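Local coordinates for periplasmic protein TorT (Vibrio parahaemolyticus, PDB 3O1I) that probably acts as a periplasmic binding protein that helps a membrane-bound partner, the TorS sensor kinase, detect trimethylamine N-oxide, at residues I8-P13 / V36-L41; M27-E32 / Q252-V257; L41-Y46 / E53-L58; A64-L69 / P89-V94. All blocks are in the same frame, centred on the assembly; numbering follows the deposited sequence.

Interaction 1 of 4, residues I8-P13 / V36-L41; sequences ICAIYP and VNLRVL
Ile-8 meets three residues of the 36-41 segment with successive atoms of its side chain. Its CB stands 3.8 Å from the carbonyl O of Asn-37. The CG2 branch comes 3.6 Å from CD2 of Leu-38, and the two side chains meet there at about a right angle. The longer branch starts beside the backbone N (chi1 -66°) and runs on extended, which carries CD1 out to Val-36. CD1 ends 3.8 Å from CB of Val-36, with both valine methyls hardly farther off. The backbones are laced in parallel: Ile-8 N donates to Asn-37 O at 2.9 Å, while Ala-10 both donates from N to Arg-39 O and accepts at its O from Leu-41 N. The second of these is 3.0 Å between Leu-41 N and Ala-10 O and nearly straight. The strand axes run 23° apart, and the pair is the two strands of a beta-alpha-beta unit whose helix is 18-32, in the Rossmann-like lobe of a periplasmic binding protein. Ile-8, Ala-10, Leu-38 and Val-40 lie on one face, where Ala-10 touches Met-27 of that helix. At the end of this face the Tyr-12 hydroxyl OH packs 3.6 Å from CG1 of Val-40, and its own polar partner is the Asn-24 amide. Cys-9, Ile-11, Arg-39 and Leu-41 take the opposite face, where Cys-9 is tied by a disulfide to Cys-59 of helix 49-62. There Ile-11 and Leu-41 run alongside one another, and chi2 of -46° in Ile-11 brings its CD1 to 3.4 Å from CB of Leu-41.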
loop_
_atom_site.group_PDB
_atom_site.type_symbol
_atom_site.label_atom_id
_atom_site.label_comp_id
_atom_site.label_asym_id
_atom_site.label_seq_id
_atom_site.Cartn_x
_atom_site.Cartn_y
_atom_site.Cartn_z
ATOM N N ILE D 8 -27.334 -8.179 24.698
ATOM C CA ILE D 8 -26.608 -9.346 24.207
ATOM C C ILE D 8 -25.547 -8.823 23.243
ATOM O O ILE D 8 -25.863 -8.218 22.215
ATOM C CB ILE D 8 -27.532 -10.326 23.472
ATOM C CG1 ILE D 8 -28.539 -10.931 24.460
ATOM C CG2 ILE D 8 -26.698 -11.417 22.806
ATOM C CD1 ILE D 8 -29.549 -11.863 23.818
ATOM N N CYS D 9 -24.291 -9.074 23.593
ATOM C CA CYS D 9 -23.138 -8.601 22.832
ATOM C C CYS D 9 -22.346 -9.757 22.204
ATOM O O CYS D 9 -21.653 -10.500 22.911
ATOM C CB CYS D 9 -22.254 -7.810 23.797
ATOM S SG CYS D 9 -21.196 -6.471 23.159
ATOM N N ALA D 10 -22.443 -9.902 20.880
ATOM C CA ALA D 10 -21.735 -10.970 20.158
ATOM C C ALA D 10 -20.338 -10.537 19.699
ATOM O O ALA D 10 -20.176 -9.564 18.958
ATOM C CB ALA D 10 -22.564 -11.436 18.959
ATOM N N ILE D 11 -19.334 -11.287 20.140
ATOM C CA ILE D 11 -17.942 -10.998 19.821
ATOM C C ILE D 11 -17.283 -12.041 18.922
ATOM O O ILE D 11 -16.790 -13.070 19.399
ATOM C CB ILE D 11 -17.109 -10.850 21.134
ATOM C CG1 ILE D 11 -17.717 -9.742 21.993
ATOM C CG2 ILE D 11 -15.651 -10.527 20.824
ATOM C CD1 ILE D 11 -18.043 -8.479 21.215
ATOM N N TYR D 12 -17.265 -11.764 17.620
ATOM C CA TYR D 12 -16.650 -12.670 16.652
ATOM C C TYR D 12 -15.133 -12.511 16.632
ATOM O O TYR D 12 -14.580 -11.614 17.264
ATOM C CB TYR D 12 -17.133 -12.367 15.248
ATOM C CG TYR D 12 -18.622 -12.267 15.061
ATOM C CD1 TYR D 12 -19.516 -12.745 16.023
ATOM C CD2 TYR D 12 -19.143 -11.758 13.869
ATOM C CE1 TYR D 12 -20.896 -12.727 15.791
ATOM C CE2 TYR D 12 -20.506 -11.735 13.631
ATOM C CZ TYR D 12 -21.374 -12.226 14.592
ATOM O OH TYR D 12 -22.710 -12.237 14.308
ATOM N N PRO D 13 -14.434 -13.404 15.921
ATOM C CA PRO D 13 -12.973 -13.296 15.844
ATOM C C PRO D 13 -12.651 -12.446 14.603
ATOM O O PRO D 13 -11.543 -11.941 14.443
ATOM C CB PRO D 13 -12.534 -14.746 15.710
ATOM C CG PRO D 13 -13.637 -15.337 14.889
ATOM C CD PRO D 13 -14.892 -14.737 15.487
ATOM N N VAL D 36 -34.562 -9.320 20.991
ATOM C CA VAL D 36 -33.487 -8.883 21.879
ATOM C C VAL D 36 -32.692 -7.707 21.320
ATOM O O VAL D 36 -32.940 -7.230 20.210
ATOM C CB VAL D 36 -32.492 -10.031 22.198
ATOM C CG1 VAL D 36 -33.243 -11.251 22.712
ATOM C CG2 VAL D 36 -31.673 -10.371 20.967
ATOM N N ASN D 37 -31.736 -7.247 22.121
ATOM C CA ASN D 37 -30.864 -6.134 21.775
ATOM C C ASN D 37 -29.448 -6.678 21.594
ATOM O O ASN D 37 -28.673 -6.795 22.547
ATOM C CB ASN D 37 -30.912 -5.087 22.891
ATOM C CG ASN D 37 -29.851 -4.031 22.747
ATOM O OD1 ASN D 37 -29.746 -3.376 21.712
ATOM N ND2 ASN D 37 -29.056 -3.851 23.795
ATOM N N LEU D 38 -29.124 -7.014 20.352
ATOM C CA LEU D 38 -27.826 -7.575 20.021
ATOM C C LEU D 38 -26.948 -6.653 19.177
ATOM O O LEU D 38 -27.371 -6.122 18.142
ATOM C CB LEU D 38 -28.031 -8.921 19.307
ATOM C CG LEU D 38 -26.863 -9.760 18.770
ATOM C CD1 LEU D 38 -26.414 -9.223 17.425
ATOM C CD2 LEU D 38 -25.724 -9.774 19.778
ATOM N N ARG D 39 -25.722 -6.462 19.651
ATOM C CA ARG D 39 -24.747 -5.638 18.961
ATOM C C ARG D 39 -23.582 -6.554 18.660
ATOM O O ARG D 39 -23.228 -7.417 19.467
ATOM C CB ARG D 39 -24.292 -4.474 19.844
ATOM C CG ARG D 39 -23.515 -3.377 19.107
ATOM C CD ARG D 39 -23.571 -2.072 19.900
ATOM N NE ARG D 39 -22.927 -0.940 19.237
ATOM C CZ ARG D 39 -23.018 0.318 19.665
ATOM N NH1 ARG D 39 -23.728 0.605 20.750
ATOM N NH2 ARG D 39 -22.400 1.293 19.012
ATOM N N VAL D 40 -22.989 -6.361 17.491
ATOM C CA VAL D 40 -21.878 -7.188 17.056
ATOM C C VAL D 40 -20.539 -6.463 16.910
ATOM O O VAL D 40 -20.441 -5.438 16.232
ATOM C CB VAL D 40 -22.235 -7.863 15.723
ATOM C CG1 VAL D 40 -23.116 -9.069 15.981
ATOM C CG2 VAL D 40 -22.971 -6.865 14.822
ATOM N N LEU D 41 -19.513 -7.005 17.560
ATOM C CA LEU D 41 -18.163 -6.446 17.498
ATOM C C LEU D 41 -17.217 -7.537 17.015
ATOM O O LEU D 41 -17.053 -8.564 17.684
ATOM C CB LEU D 41 -17.686 -5.972 18.874
ATOM C CG LEU D 41 -18.529 -4.984 19.678
ATOM C CD1 LEU D 41 -17.681 -4.518 20.863
ATOM C CD2 LEU D 41 -18.977 -3.798 18.814
#

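Interaction 2 of 4, residues M27-E32 / Q252-V257; sequences MVSEAE and QGRLSV
Glu-30 lays its aliphatic part across Arg-254 at about a right angle, its CB 3.5 Å from CG of the arginine. CG leaves anti to the backbone N, and a bend at chi2 (64°) folds the carboxylate back over the arginine, toward NH1. OE1 of Glu-30 reaches the edge of the guanidinium, in its plane, but at 3.8 Å from NH1 this is a long salt bridge. The carboxylate and guanidinium planes stand 88° apart, ruling out a flat, two-pronged pair. NH2 of Arg-254 also lies 3.6 Å from CB of Ser-29. Met-27 supplies the apolar half of the contact: its CB lies 3.5 Å from CG2 of Val-257, and CE reaches to 3.8 Å from CB of Ser-256. CB of Val-257 packs on CG of Glu-30, 3.7 Å away. The backbones come nearest where Met-27 faces Gly-253, with their CA atoms 4.7 Å apart, leaving little room for a side chain. One layer further out, Lys-33 brings a like charge close to NH1 of Arg-254, and Ser-29 OG is bound to Tyr-25 O. The sulfur end of Met-27 rests on Ala-10, Tyr-12 and Ile-68 of the sheet. Two helices with axes 7.7 Å apart, crossing at -45°, thus share one face of the first lobe's parallel sheet; helix 249-263 returns to it from the second lobe, the interlobe crossing characteristic of type I periplasmic binding proteins.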
loop_
_atom_site.group_PDB
_atom_site.type_symbol
_atom_site.label_atom_id
_atom_site.label_comp_id
_atom_site.label_asym_id
_atom_site.label_seq_id
_atom_site.Cartn_x
_atom_site.Cartn_y
_atom_site.Cartn_z
ATOM N N MET D 27 -27.286 -15.066 14.206
ATOM C CA MET D 27 -27.498 -14.314 15.430
ATOM C C MET D 27 -28.385 -13.126 15.119
ATOM O O MET D 27 -29.238 -12.754 15.917
ATOM C CB MET D 27 -26.161 -13.837 15.985
ATOM C CG MET D 27 -25.229 -14.973 16.278
ATOM S SD MET D 27 -23.693 -14.390 16.947
ATOM C CE MET D 27 -23.736 -15.075 18.622
ATOM N N VAL D 28 -28.184 -12.541 13.946
ATOM C CA VAL D 28 -28.976 -11.403 13.534
ATOM C C VAL D 28 -30.442 -11.764 13.421
ATOM O O VAL D 28 -31.284 -11.209 14.118
ATOM C CB VAL D 28 -28.521 -10.872 12.184
ATOM C CG1 VAL D 28 -29.508 -9.832 11.683
ATOM C CG2 VAL D 28 -27.152 -10.266 12.317
ATOM N N SER D 29 -30.745 -12.699 12.532
ATOM C CA SER D 29 -32.120 -13.124 12.317
ATOM C C SER D 29 -32.772 -13.689 13.577
ATOM O O SER D 29 -33.975 -13.531 13.777
ATOM C CB SER D 29 -32.167 -14.160 11.198
ATOM O OG SER D 29 -31.546 -13.647 10.033
ATOM N N GLU D 30 -31.981 -14.344 14.421
ATOM C CA GLU D 30 -32.494 -14.927 15.660
ATOM C C GLU D 30 -32.551 -13.882 16.778
ATOM O O GLU D 30 -32.842 -14.198 17.931
ATOM C CB GLU D 30 -31.614 -16.106 16.099
ATOM C CG GLU D 30 -32.156 -16.886 17.290
ATOM C CD GLU D 30 -33.481 -17.566 16.988
ATOM O OE1 GLU D 30 -34.409 -16.884 16.503
ATOM O OE2 GLU D 30 -33.597 -18.784 17.240
ATOM N N ALA D 31 -32.272 -12.633 16.421
ATOM C CA ALA D 31 -32.297 -11.531 17.376
ATOM C C ALA D 31 -33.567 -10.704 17.184
ATOM O O ALA D 31 -34.066 -10.097 18.131
ATOM C CB ALA D 31 -31.061 -10.653 17.199
ATOM N N GLU D 32 -34.085 -10.670 15.958
ATOM C CA GLU D 32 -35.308 -9.929 15.687
ATOM C C GLU D 32 -36.476 -10.893 15.882
ATOM O O GLU D 32 -37.635 -10.484 15.945
ATOM C CB GLU D 32 -35.296 -9.377 14.259
ATOM C CG GLU D 32 -35.225 -10.442 13.183
ATOM C CD GLU D 32 -36.548 -11.159 12.966
ATOM O OE1 GLU D 32 -36.539 -12.226 12.318
ATOM O OE2 GLU D 32 -37.595 -10.654 13.430
ATOM N N GLN D 252 -26.134 -22.327 13.674
ATOM C CA GLN D 252 -25.176 -22.355 14.773
ATOM C C GLN D 252 -25.184 -20.999 15.453
ATOM O O GLN D 252 -24.825 -20.872 16.624
ATOM C CB GLN D 252 -23.773 -22.692 14.265
ATOM C CG GLN D 252 -22.956 -23.455 15.291
ATOM C CD GLN D 252 -21.704 -24.083 14.708
ATOM O OE1 GLN D 252 -21.725 -24.612 13.598
ATOM N NE2 GLN D 252 -20.609 -24.050 15.466
ATOM N N GLY D 253 -25.616 -19.991 14.705
ATOM C CA GLY D 253 -25.696 -18.653 15.246
ATOM C C GLY D 253 -26.950 -18.520 16.085
ATOM O O GLY D 253 -26.887 -18.157 17.265
ATOM N N ARG D 254 -28.093 -18.820 15.470
ATOM C CA ARG D 254 -29.388 -18.753 16.146
ATOM C C ARG D 254 -29.280 -19.436 17.501
ATOM O O ARG D 254 -29.754 -18.925 18.510
ATOM C CB ARG D 254 -30.461 -19.446 15.304
ATOM C CG ARG D 254 -30.793 -18.758 13.985
ATOM C CD ARG D 254 -31.645 -19.667 13.090
ATOM N NE ARG D 254 -32.048 -19.032 11.834
ATOM C CZ ARG D 254 -32.894 -18.007 11.753
ATOM N NH1 ARG D 254 -33.432 -17.498 12.858
ATOM N NH2 ARG D 254 -33.213 -17.494 10.569
ATOM N N LEU D 255 -28.637 -20.592 17.514
ATOM C CA LEU D 255 -28.459 -21.338 18.742
ATOM C C LEU D 255 -27.871 -20.486 19.878
ATOM O O LEU D 255 -28.425 -20.460 20.980
ATOM C CB LEU D 255 -27.586 -22.568 18.461
ATOM C CG LEU D 255 -27.077 -23.453 19.606
ATOM C CD1 LEU D 255 -28.122 -23.575 20.704
ATOM C CD2 LEU D 255 -26.702 -24.825 19.036
ATOM N N SER D 256 -26.769 -19.784 19.611
ATOM C CA SER D 256 -26.128 -18.939 20.625
ATOM C C SER D 256 -27.031 -17.808 21.096
ATOM O O SER D 256 -27.094 -17.521 22.287
ATOM C CB SER D 256 -24.819 -18.359 20.094
ATOM O OG SER D 256 -23.709 -18.955 20.743
ATOM N N VAL D 257 -27.719 -17.156 20.165
ATOM C CA VAL D 257 -28.632 -16.080 20.533
ATOM C C VAL D 257 -29.652 -16.631 21.524
ATOM O O VAL D 257 -29.808 -16.116 22.633
ATOM C CB VAL D 257 -29.406 -15.555 19.320
ATOM C CG1 VAL D 257 -30.547 -14.666 19.778
ATOM C CG2 VAL D 257 -28.482 -14.792 18.407
#

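Interaction 3 of 4, residues L41-Y46 / E53-L58; sequences LEAGGY and EQQLAL
Leu-41 pushes its CD1 between two residues of the helix that follows its strand, crossing Leu-58 at about a right angle. The CD1 methyl lies 3.4 Å from CD2 of Leu-58. The same methyl stands 3.7 Å from CB of Gln-55, so it fills the angle between side chains one helical turn apart. This is a strand-loop-helix element of the alternating alpha/beta fold: strand 37-42 runs out at its C-terminal end, turns through residues 43-48, and helix 49-62 folds back against it. In type I periplasmic binding proteins the loops at this end of the strands generally face the cleft between the lobes. The contact is small, with 219 Å² buried over both segments, and Leu-41 and Gln-55 account for most of it. Just past the strand end, Ala-43 lies against the end of the Gln-55 side chain, its CB at the margin of the contact, and its carbonyl O is held by the side-chain N of Asn-48. Glu-42 points away from the helix and packs on a polar side chain of another protein chain, so the two sides of this strand end serve different neighbours. Gln-55 leaves the helix with CG anti to the carbonyl carbon (chi1 -66°) and runs extended beyond it, which brings the amide beside the 42-43 peptide, its CD 3.7 Å from Glu-42 O and 3.8 Å from CB of Leu-41.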
loop_
_atom_site.group_PDB
_atom_site.type_symbol
_atom_site.label_atom_id
_atom_site.label_comp_id
_atom_site.label_asym_id
_atom_site.label_seq_id
_atom_site.Cartn_x
_atom_site.Cartn_y
_atom_site.Cartn_z
ATOM N N LEU D 41 -19.513 -7.005 17.560
ATOM C CA LEU D 41 -18.163 -6.446 17.498
ATOM C C LEU D 41 -17.217 -7.537 17.015
ATOM O O LEU D 41 -17.053 -8.564 17.684
ATOM C CB LEU D 41 -17.686 -5.972 18.874
ATOM C CG LEU D 41 -18.529 -4.984 19.678
ATOM C CD1 LEU D 41 -17.681 -4.518 20.863
ATOM C CD2 LEU D 41 -18.977 -3.798 18.814
ATOM N N GLU D 42 -16.587 -7.314 15.865
ATOM C CA GLU D 42 -15.671 -8.300 15.316
ATOM C C GLU D 42 -14.232 -7.841 15.496
ATOM O O GLU D 42 -13.878 -6.716 15.139
ATOM C CB GLU D 42 -16.001 -8.548 13.838
ATOM C CG GLU D 42 -15.739 -7.376 12.917
ATOM C CD GLU D 42 -14.417 -7.503 12.190
ATOM O OE1 GLU D 42 -14.044 -6.549 11.475
ATOM O OE2 GLU D 42 -13.753 -8.561 12.324
ATOM N N ALA D 43 -13.412 -8.724 16.054
ATOM C CA ALA D 43 -12.008 -8.442 16.331
ATOM C C ALA D 43 -11.138 -8.144 15.112
ATOM O O ALA D 43 -9.933 -7.876 15.250
ATOM C CB ALA D 43 -11.406 -9.597 17.105
ATOM N N GLY D 44 -11.737 -8.201 13.925
ATOM C CA GLY D 44 -10.993 -7.939 12.708
ATOM C C GLY D 44 -9.935 -8.970 12.341
ATOM O O GLY D 44 -9.279 -8.822 11.315
ATOM N N GLY D 45 -9.749 -10.007 13.151
ATOM C CA GLY D 45 -8.746 -11.001 12.811
ATOM C C GLY D 45 -8.393 -11.916 13.964
ATOM O O GLY D 45 -8.547 -11.537 15.113
ATOM N N TYR D 46 -7.918 -13.121 13.671
ATOM C CA TYR D 46 -7.579 -14.047 14.736
ATOM C C TYR D 46 -6.376 -13.618 15.542
ATOM O O TYR D 46 -6.324 -13.835 16.753
ATOM C CB TYR D 46 -7.355 -15.464 14.193
ATOM C CG TYR D 46 -8.619 -16.306 14.206
ATOM C CD1 TYR D 46 -9.724 -15.948 13.435
ATOM C CD2 TYR D 46 -8.731 -17.427 15.023
ATOM C CE1 TYR D 46 -10.908 -16.680 13.475
ATOM C CE2 TYR D 46 -9.925 -18.172 15.075
ATOM C CZ TYR D 46 -11.005 -17.788 14.295
ATOM O OH TYR D 46 -12.179 -18.504 14.319
ATOM N N GLU D 53 -10.011 -8.356 23.561
ATOM C CA GLU D 53 -10.009 -8.113 25.006
ATOM C C GLU D 53 -10.668 -6.772 25.257
ATOM O O GLU D 53 -11.466 -6.623 26.173
ATOM C CB GLU D 53 -8.583 -8.069 25.550
ATOM C CG GLU D 53 -7.846 -9.378 25.475
ATOM C CD GLU D 53 -6.433 -9.265 25.996
ATOM O OE1 GLU D 53 -5.692 -8.394 25.496
ATOM O OE2 GLU D 53 -6.060 -10.043 26.899
ATOM N N GLN D 54 -10.325 -5.795 24.425
ATOM C CA GLN D 54 -10.891 -4.459 24.545
ATOM C C GLN D 54 -12.369 -4.437 24.125
ATOM O O GLN D 54 -13.201 -3.847 24.809
ATOM C CB GLN D 54 -10.074 -3.461 23.705
ATOM C CG GLN D 54 -8.547 -3.501 23.945
ATOM C CD GLN D 54 -8.136 -3.238 25.399
ATOM O OE1 GLN D 54 -8.405 -2.172 25.953
ATOM N NE2 GLN D 54 -7.474 -4.219 26.014
ATOM N N GLN D 55 -12.700 -5.080 23.008
ATOM C CA GLN D 55 -14.087 -5.123 22.538
ATOM C C GLN D 55 -14.916 -5.884 23.559
ATOM O O GLN D 55 -16.120 -5.662 23.711
ATOM C CB GLN D 55 -14.183 -5.827 21.180
ATOM C CG GLN D 55 -13.507 -5.086 20.031
ATOM C CD GLN D 55 -13.912 -5.626 18.670
ATOM O OE1 GLN D 55 -13.665 -6.790 18.359
ATOM N NE2 GLN D 55 -14.541 -4.776 17.850
ATOM N N LEU D 56 -14.241 -6.789 24.255
ATOM C CA LEU D 56 -14.849 -7.611 25.294
ATOM C C LEU D 56 -15.154 -6.682 26.466
ATOM O O LEU D 56 -16.213 -6.764 27.092
ATOM C CB LEU D 56 -13.856 -8.695 25.712
ATOM C CG LEU D 56 -14.369 -9.998 26.309
ATOM C CD1 LEU D 56 -15.518 -10.550 25.471
ATOM C CD2 LEU D 56 -13.208 -10.982 26.375
ATOM N N ALA D 57 -14.206 -5.791 26.743
ATOM C CA ALA D 57 -14.351 -4.806 27.808
ATOM C C ALA D 57 -15.326 -3.728 27.337
ATOM O O ALA D 57 -16.006 -3.100 28.140
ATOM C CB ALA D 57 -12.995 -4.187 28.140
ATOM N N LEU D 58 -15.383 -3.515 26.027
ATOM C CA LEU D 58 -16.286 -2.531 25.459
ATOM C C LEU D 58 -17.703 -3.032 25.629
ATOM O O LEU D 58 -18.619 -2.257 25.896
ATOM C CB LEU D 58 -16.000 -2.315 23.973
ATOM C CG LEU D 58 -17.110 -1.595 23.199
ATOM C CD1 LEU D 58 -17.422 -0.246 23.827
ATOM C CD2 LEU D 58 -16.676 -1.422 21.760
#

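Interaction 4 of 4, residues A64-L69 / P89-V94; sequences ANAIIL and PVFATV
The carbonyl O of Ile-67 is approached by two donors of the facing strand: Phe-91 N binds it at 2.9 Å, and the CA of Val-90 gives a C-H contact at 3.2 Å. The N-H of Phe-91 points at the oxygen with an angle of 153°. Ile-67 N in turn donates to Pro-89 O at 3.1 Å, so this residue is held through both its backbone polar atoms. Further on, Leu-69 N makes a weak bond to Phe-91 O, whereas Thr-93 N reaches Leu-69 O at 3.1 Å from above the carbonyl plane, 47° out of it. Side chains add to the pairing on both faces. Ile-67 and Val-90 project together from the sheet, with their CG1 atoms 4.0 Å apart. Ala-66 puts CB at the edge of the Phe-91 ring, near its plane, 4.0 Å from CE1. The two short strands are the parallel pair of a beta-alpha-beta unit, their axes 24° apart. Strand 66-69 bonds on its other margin to strand 7-12, through Ile-68 and Ile-11, and strand 90-92 continues to strand 107-110. Helix 249-263 packs over the Ile-68 and Phe-91 face through Ser-256, Gln-259 and Ala-260, while Leu-69 and Val-90 on the other face meet Tyr-77 and Leu-81.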
loop_
_atom_site.group_PDB
_atom_site.type_symbol
_atom_site.label_atom_id
_atom_site.label_comp_id
_atom_site.label_asym_id
_atom_site.label_seq_id
_atom_site.Cartn_x
_atom_site.Cartn_y
_atom_site.Cartn_z
ATOM N N ALA D 64 -23.690 -5.034 28.649
ATOM C CA ALA D 64 -24.211 -6.283 28.120
ATOM C C ALA D 64 -24.498 -7.272 29.252
ATOM O O ALA D 64 -23.595 -7.659 30.005
ATOM C CB ALA D 64 -23.218 -6.880 27.127
ATOM N N ASN D 65 -25.764 -7.667 29.368
ATOM C CA ASN D 65 -26.202 -8.609 30.393
ATOM C C ASN D 65 -25.454 -9.935 30.235
ATOM O O ASN D 65 -24.839 -10.442 31.177
ATOM C CB ASN D 65 -27.708 -8.832 30.263
ATOM C CG ASN D 65 -28.487 -7.529 30.240
ATOM O OD1 ASN D 65 -28.356 -6.702 31.143
ATOM N ND2 ASN D 65 -29.302 -7.339 29.206
ATOM N N ALA D 66 -25.523 -10.486 29.029
ATOM C CA ALA D 66 -24.843 -11.728 28.697
ATOM C C ALA D 66 -24.163 -11.497 27.352
ATOM O O ALA D 66 -24.717 -10.827 26.470
ATOM C CB ALA D 66 -25.850 -12.867 28.598
ATOM N N ILE D 67 -22.960 -12.033 27.195
ATOM C CA ILE D 67 -22.242 -11.864 25.941
ATOM C C ILE D 67 -21.823 -13.189 25.308
ATOM O O ILE D 67 -21.291 -14.084 25.980
ATOM C CB ILE D 67 -20.984 -10.991 26.127
ATOM C CG1 ILE D 67 -20.012 -11.668 27.093
ATOM C CG2 ILE D 67 -21.382 -9.618 26.636
ATOM C CD1 ILE D 67 -18.735 -10.886 27.318
ATOM N N ILE D 68 -22.084 -13.297 24.004
ATOM C CA ILE D 68 -21.742 -14.479 23.218
ATOM C C ILE D 68 -20.391 -14.221 22.563
ATOM O O ILE D 68 -20.268 -13.411 21.644
ATOM C CB ILE D 68 -22.783 -14.736 22.122
ATOM C CG1 ILE D 68 -24.177 -14.375 22.634
ATOM C CG2 ILE D 68 -22.780 -16.195 21.752
ATOM C CD1 ILE D 68 -25.240 -14.434 21.575
ATOM N N LEU D 69 -19.386 -14.930 23.056
ATOM C CA LEU D 69 -18.021 -14.792 22.587
ATOM C C LEU D 69 -17.504 -15.886 21.626
ATOM O O LEU D 69 -17.630 -17.088 21.894
ATOM C CB LEU D 69 -17.111 -14.696 23.825
ATOM C CG LEU D 69 -15.624 -15.057 23.767
ATOM C CD1 LEU D 69 -14.873 -14.056 22.915
ATOM C CD2 LEU D 69 -15.056 -15.074 25.176
ATOM N N PRO D 89 -22.431 -13.357 32.160
ATOM C CA PRO D 89 -22.483 -14.762 31.755
ATOM C C PRO D 89 -22.104 -14.838 30.286
ATOM O O PRO D 89 -22.706 -14.157 29.449
ATOM C CB PRO D 89 -23.941 -15.124 31.990
ATOM C CG PRO D 89 -24.645 -13.854 31.612
ATOM C CD PRO D 89 -23.792 -12.801 32.284
ATOM N N VAL D 90 -21.104 -15.655 29.976
ATOM C CA VAL D 90 -20.648 -15.792 28.601
ATOM C C VAL D 90 -21.226 -17.032 27.931
ATOM O O VAL D 90 -21.493 -18.042 28.582
ATOM C CB VAL D 90 -19.103 -15.861 28.523
ATOM C CG1 VAL D 90 -18.491 -14.673 29.239
ATOM C CG2 VAL D 90 -18.608 -17.155 29.132
ATOM N N PHE D 91 -21.424 -16.931 26.623
ATOM C CA PHE D 91 -21.952 -18.025 25.820
ATOM C C PHE D 91 -21.002 -18.257 24.644
ATOM O O PHE D 91 -20.911 -17.408 23.753
ATOM C CB PHE D 91 -23.347 -17.680 25.267
ATOM C CG PHE D 91 -24.454 -17.774 26.278
ATOM C CD1 PHE D 91 -24.716 -16.725 27.153
ATOM C CD2 PHE D 91 -25.242 -18.921 26.354
ATOM C CE1 PHE D 91 -25.744 -16.817 28.089
ATOM C CE2 PHE D 91 -26.268 -19.022 27.286
ATOM C CZ PHE D 91 -26.520 -17.967 28.154
ATOM N N ALA D 92 -20.292 -19.385 24.641
ATOM C CA ALA D 92 -19.379 -19.697 23.543
ATOM C C ALA D 92 -20.234 -19.861 22.280
ATOM O O ALA D 92 -21.231 -20.575 22.300
ATOM C CB ALA D 92 -18.603 -20.978 23.842
ATOM N N THR D 93 -19.845 -19.198 21.190
ATOM C CA THR D 93 -20.616 -19.261 19.950
ATOM C C THR D 93 -20.158 -20.281 18.929
ATOM O O THR D 93 -20.993 -20.964 18.340
ATOM C CB THR D 93 -20.637 -17.921 19.205
ATOM O OG1 THR D 93 -20.813 -16.855 20.141
ATOM C CG2 THR D 93 -21.786 -17.904 18.184
ATOM N N VAL D 94 -18.853 -20.376 18.684
ATOM C CA VAL D 94 -18.386 -21.331 17.689
ATOM C C VAL D 94 -17.076 -21.971 18.040
ATOM O O VAL D 94 -16.729 -23.001 17.490
ATOM C CB VAL D 94 -18.240 -20.677 16.303
ATOM C CG1 VAL D 94 -17.682 -21.668 15.321
ATOM C CG2 VAL D 94 -19.581 -20.176 15.818
#

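Overall arrangement
All four contacts lie in the first lobe and converge on one parallel sheet. Interactions 1 and 4 build it: both pair strands through backbone hydrogen bonds, and they join where Ile-11 of strand 7-12 bonds Ile-68. Interaction 4 is the more buried, because interaction 1 includes the outermost strand 37-42. Interactions 2 and 3 dress opposite faces. Interaction 2 sets two helices over Ala-10, Tyr-12 and Ile-68 by apolar packing plus a long salt bridge; interaction 3, which shares Leu-41 with interaction 1, is a smaller surface contact of leucine carbons and a glutamine amide, about 19 Å from interaction 2 between centres.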